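Local coordinates for protein cytochrome c-552 Ks_3358 (Candidatus Kuenenia stuttgartiensis, PDB 5MXZ) that binds a covalently attached heme c and, as a small c-type cytochrome of an anammox bacterium, probably carries electrons between redox partners, at residues I50-N54 with E55-E59. The protein carries 1 engineered substitution. Sequence-based numbering, arbitrary orientation.
With ZN (zinc ion), chain H; HEC (heme c), chain B.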
loop_
_atom_site.group_PDB
_atom_site.type_symbol
_atom_site.label_atom_id
_atom_site.label_comp_id
_atom_site.label_asym_id
_atom_site.label_seq_id
_atom_site.Cartn_x
_atom_site.Cartn_y
_atom_site.Cartn_z
ATOM N N ILE A 50 -1.135 0.605 7.930
ATOM C CA ILE A 50 -2.509 0.129 8.162
ATOM C C ILE A 50 -3.518 1.282 8.084
ATOM O O ILE A 50 -4.538 1.165 7.388
ATOM C CB ILE A 50 -2.621 -0.681 9.490
ATOM C CG1 ILE A 50 -1.885 -2.022 9.348
ATOM C CG2 ILE A 50 -4.079 -0.933 9.882
ATOM C CD1 ILE A 50 -1.356 -2.605 10.648
ATOM N N GLU A 51 -3.216 2.391 8.762
ATOM C CA GLU A 51 -4.083 3.573 8.727
ATOM C C GLU A 51 -4.262 4.091 7.298
ATOM O O GLU A 51 -5.384 4.421 6.896
ATOM C CB GLU A 51 -3.572 4.693 9.640
ATOM C CG GLU A 51 -4.597 5.811 9.815
ATOM C CD GLU A 51 -4.090 7.015 10.587
ATOM O OE1 GLU A 51 -4.828 7.493 11.476
ATOM O OE2 GLU A 51 -2.978 7.506 10.292
ATOM N N GLN A 52 -3.162 4.129 6.544
ATOM C CA GLN A 52 -3.192 4.586 5.155
ATOM C C GLN A 52 -4.091 3.724 4.276
ATOM O O GLN A 52 -4.875 4.264 3.496
ATOM C CB GLN A 52 -1.787 4.688 4.567
ATOM C CG GLN A 52 -1.765 5.274 3.156
ATOM C CD GLN A 52 -2.168 6.739 3.105
ATOM O OE1 GLN A 52 -1.838 7.524 4.005
ATOM N NE2 GLN A 52 -2.888 7.117 2.052
ATOM N N ILE A 53 -3.985 2.398 4.406
ATOM C CA ILE A 53 -4.855 1.473 3.660
ATOM C C ILE A 53 -6.315 1.690 4.092
ATOM O O ILE A 53 -7.200 1.817 3.244
ATOM C CB ILE A 53 -4.435 -0.011 3.829
ATOM C CG1 ILE A 53 -2.971 -0.201 3.413
ATOM C CG2 ILE A 53 -5.352 -0.948 3.030
ATOM C CD1 ILE A 53 -2.305 -1.450 3.961
ATOM N N ASN A 54 -6.542 1.775 5.403
ATOM C CA ASN A 54 -7.888 1.985 5.948
ATOM C C ASN A 54 -8.550 3.289 5.502
ATOM O O ASN A 54 -9.699 3.281 5.036
ATOM C CB ASN A 54 -7.874 1.911 7.476
ATOM C CG ASN A 54 -7.854 0.486 7.996
ATOM O OD1 ASN A 54 -8.189 -0.469 7.283
ATOM N ND2 ASN A 54 -7.467 0.337 9.258
ATOM N N GLU A 55 -7.821 4.393 5.618
ATOM C CA GLU A 55 -8.422 5.718 5.467
ATOM C C GLU A 55 -8.117 6.420 4.152
ATOM O O GLU A 55 -8.883 7.283 3.725
ATOM C CB GLU A 55 -8.025 6.615 6.637
ATOM C CG GLU A 55 -8.593 6.160 7.973
ATOM C CD GLU A 55 -7.918 6.827 9.152
ATOM O OE1 GLU A 55 -8.055 6.305 10.275
ATOM O OE2 GLU A 55 -7.240 7.866 8.970
ATOM N N GLY A 56 -7.005 6.047 3.520
ATOM C CA GLY A 56 -6.529 6.715 2.312
ATOM C C GLY A 56 -6.112 8.150 2.574
ATOM O O GLY A 56 -5.797 8.525 3.711
ATOM N N THR A 57 -6.113 8.940 1.504
ATOM C CA THR A 57 -5.781 10.359 1.536
ATOM C C THR A 57 -6.699 11.033 0.514
ATOM O O THR A 57 -6.704 10.623 -0.655
ATOM C CB THR A 57 -4.295 10.608 1.167
ATOM O OG1 THR A 57 -3.447 9.899 2.080
ATOM C CG2 THR A 57 -3.945 12.106 1.212
ATOM N N PRO A 58 -7.476 12.055 0.949
ATOM C CA PRO A 58 -8.400 12.768 0.060
ATOM C C PRO A 58 -7.717 13.183 -1.240
ATOM O O PRO A 58 -6.599 13.710 -1.208
ATOM C CB PRO A 58 -8.785 14.003 0.877
ATOM C CG PRO A 58 -8.694 13.549 2.290
ATOM C CD PRO A 58 -7.541 12.581 2.329
ATOM N N GLU A 59 -8.370 12.885 -2.367
ATOM C CA GLU A 59 -7.895 13.240 -3.718
ATOM C C GLU A 59 -6.640 12.493 -4.189
ATOM O O GLU A 59 -6.119 12.774 -5.274
ATOM C CB GLU A 59 -7.699 14.768 -3.881
ATOM C CG GLU A 59 -8.851 15.667 -3.432
ATOM C CD GLU A 59 -10.223 15.170 -3.855
ATOM O OE1 GLU A 59 -11.141 15.194 -3.011
ATOM O OE2 GLU A 59 -10.392 14.747 -5.018
HETATM ZN ZN ZN H . -2.510 9.404 11.923
HETATM FE FE HEC B . -1.702 3.847 -1.776
HETATM C CHA HEC B . 0.067 6.316 -0.164
HETATM C CHB HEC B . -0.425 1.484 0.367
HETATM C CHC HEC B . -3.936 1.548 -3.051
HETATM C CHD HEC B . -2.339 5.972 -4.378
HETATM N NA HEC B . -0.408 3.902 -0.139
HETATM C C1A HEC B . 0.276 4.954 0.333
HETATM C C2A HEC B . 1.156 4.675 1.486
HETATM C C3A HEC B . 1.012 3.225 1.662
HETATM C C4A HEC B . 0.036 2.868 0.597
HETATM C CMA HEC B . 1.682 2.337 2.685
HETATM C CAA HEC B . 2.023 5.671 2.211
HETATM C CBA HEC B . 1.654 6.059 3.618
HETATM C CGA HEC B . 2.818 6.868 4.158
HETATM O O1A HEC B . 3.803 7.138 3.435
HETATM O O2A HEC B . 2.752 7.249 5.332
HETATM N NB HEC B . -2.135 1.839 -1.386
HETATM C C1B HEC B . -1.510 1.017 -0.505
HETATM C C2B HEC B . -2.018 -0.383 -0.450
HETATM C C3B HEC B . -3.066 -0.320 -1.478
HETATM C C4B HEC B . -3.041 1.058 -1.997
HETATM C CMB HEC B . -1.558 -1.534 0.408
HETATM C CAB HEC B . -3.981 -1.389 -1.906
HETATM C CBB HEC B . -5.009 -1.829 -0.887
HETATM N NC HEC B . -2.964 3.774 -3.440
HETATM C C1C HEC B . -3.753 2.762 -3.856
HETATM C C2C HEC B . -4.489 3.000 -5.132
HETATM C C3C HEC B . -3.999 4.338 -5.494
HETATM C C4C HEC B . -3.057 4.699 -4.414
HETATM C CMC HEC B . -5.462 2.096 -5.846
HETATM C CAC HEC B . -4.329 5.140 -6.714
HETATM C CBC HEC B . -5.760 5.546 -6.959
HETATM N ND HEC B . -1.239 5.834 -2.180
HETATM C C1D HEC B . -1.569 6.552 -3.271
HETATM C C2D HEC B . -1.101 7.955 -3.270
HETATM C C3D HEC B . -0.368 8.051 -2.000
HETATM C C4D HEC B . -0.522 6.691 -1.443
HETATM C CMD HEC B . -1.302 9.018 -4.318
HETATM C CAD HEC B . 0.328 9.228 -1.376
HETATM C CBD HEC B . -0.669 9.755 -0.330
HETATM C CGD HEC B . -0.115 9.896 1.080
HETATM O O1D HEC B . -0.809 10.502 1.932
HETATM O O2D HEC B . 1.005 9.420 1.385
HETATM O O HOH W 1 -4.242 7.996 6.047
#
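Gln52 and Thr57 meet in a local contact at the C-terminal end of helix 46-55, where the chain of this class I-like cytochrome c domain turns into the loop leading to the axial ligand Met61. The last turn is closed by two backbone bonds, Glu55 N to Glu51 O at 2.8 Å and Gly56 N to Gln52 O, also at 2.8 Å. Gly56 ends the helix with a positive phi of 66°, after which Thr57 faces a heme propionate. On the heme side, Gln52 lies over the porphyrin, its CG 3.4 Å from heme C2A. Its chain bends at chi2 (67°), which brings NE2 up to the Thr57 hydroxyl; NE2 donates to Thr57 OG1 at 2.8 Å, with the acceptor almost in the amide plane. OE1 accepts from Arg48 and from a water that also bridges to Gly56 O, so both ends of the buried amide are engaged and its rotation is fixed. Away from the heme, Glu51 and Glu55 cross at a slant, carboxylate planes turned 54° apart, with Glu51 OE1 3.5 Å from Glu55 OE2. An Arg48 bond to Glu51 OE2 and a rather long 2.5 Å zinc contact to that same OE2 probably offset the charge of Glu51. Thr57 links Gln52 to the cofactor: its OG1, accepting from Gln52 NE2, donates to heme propionate O1D at 2.7 Å.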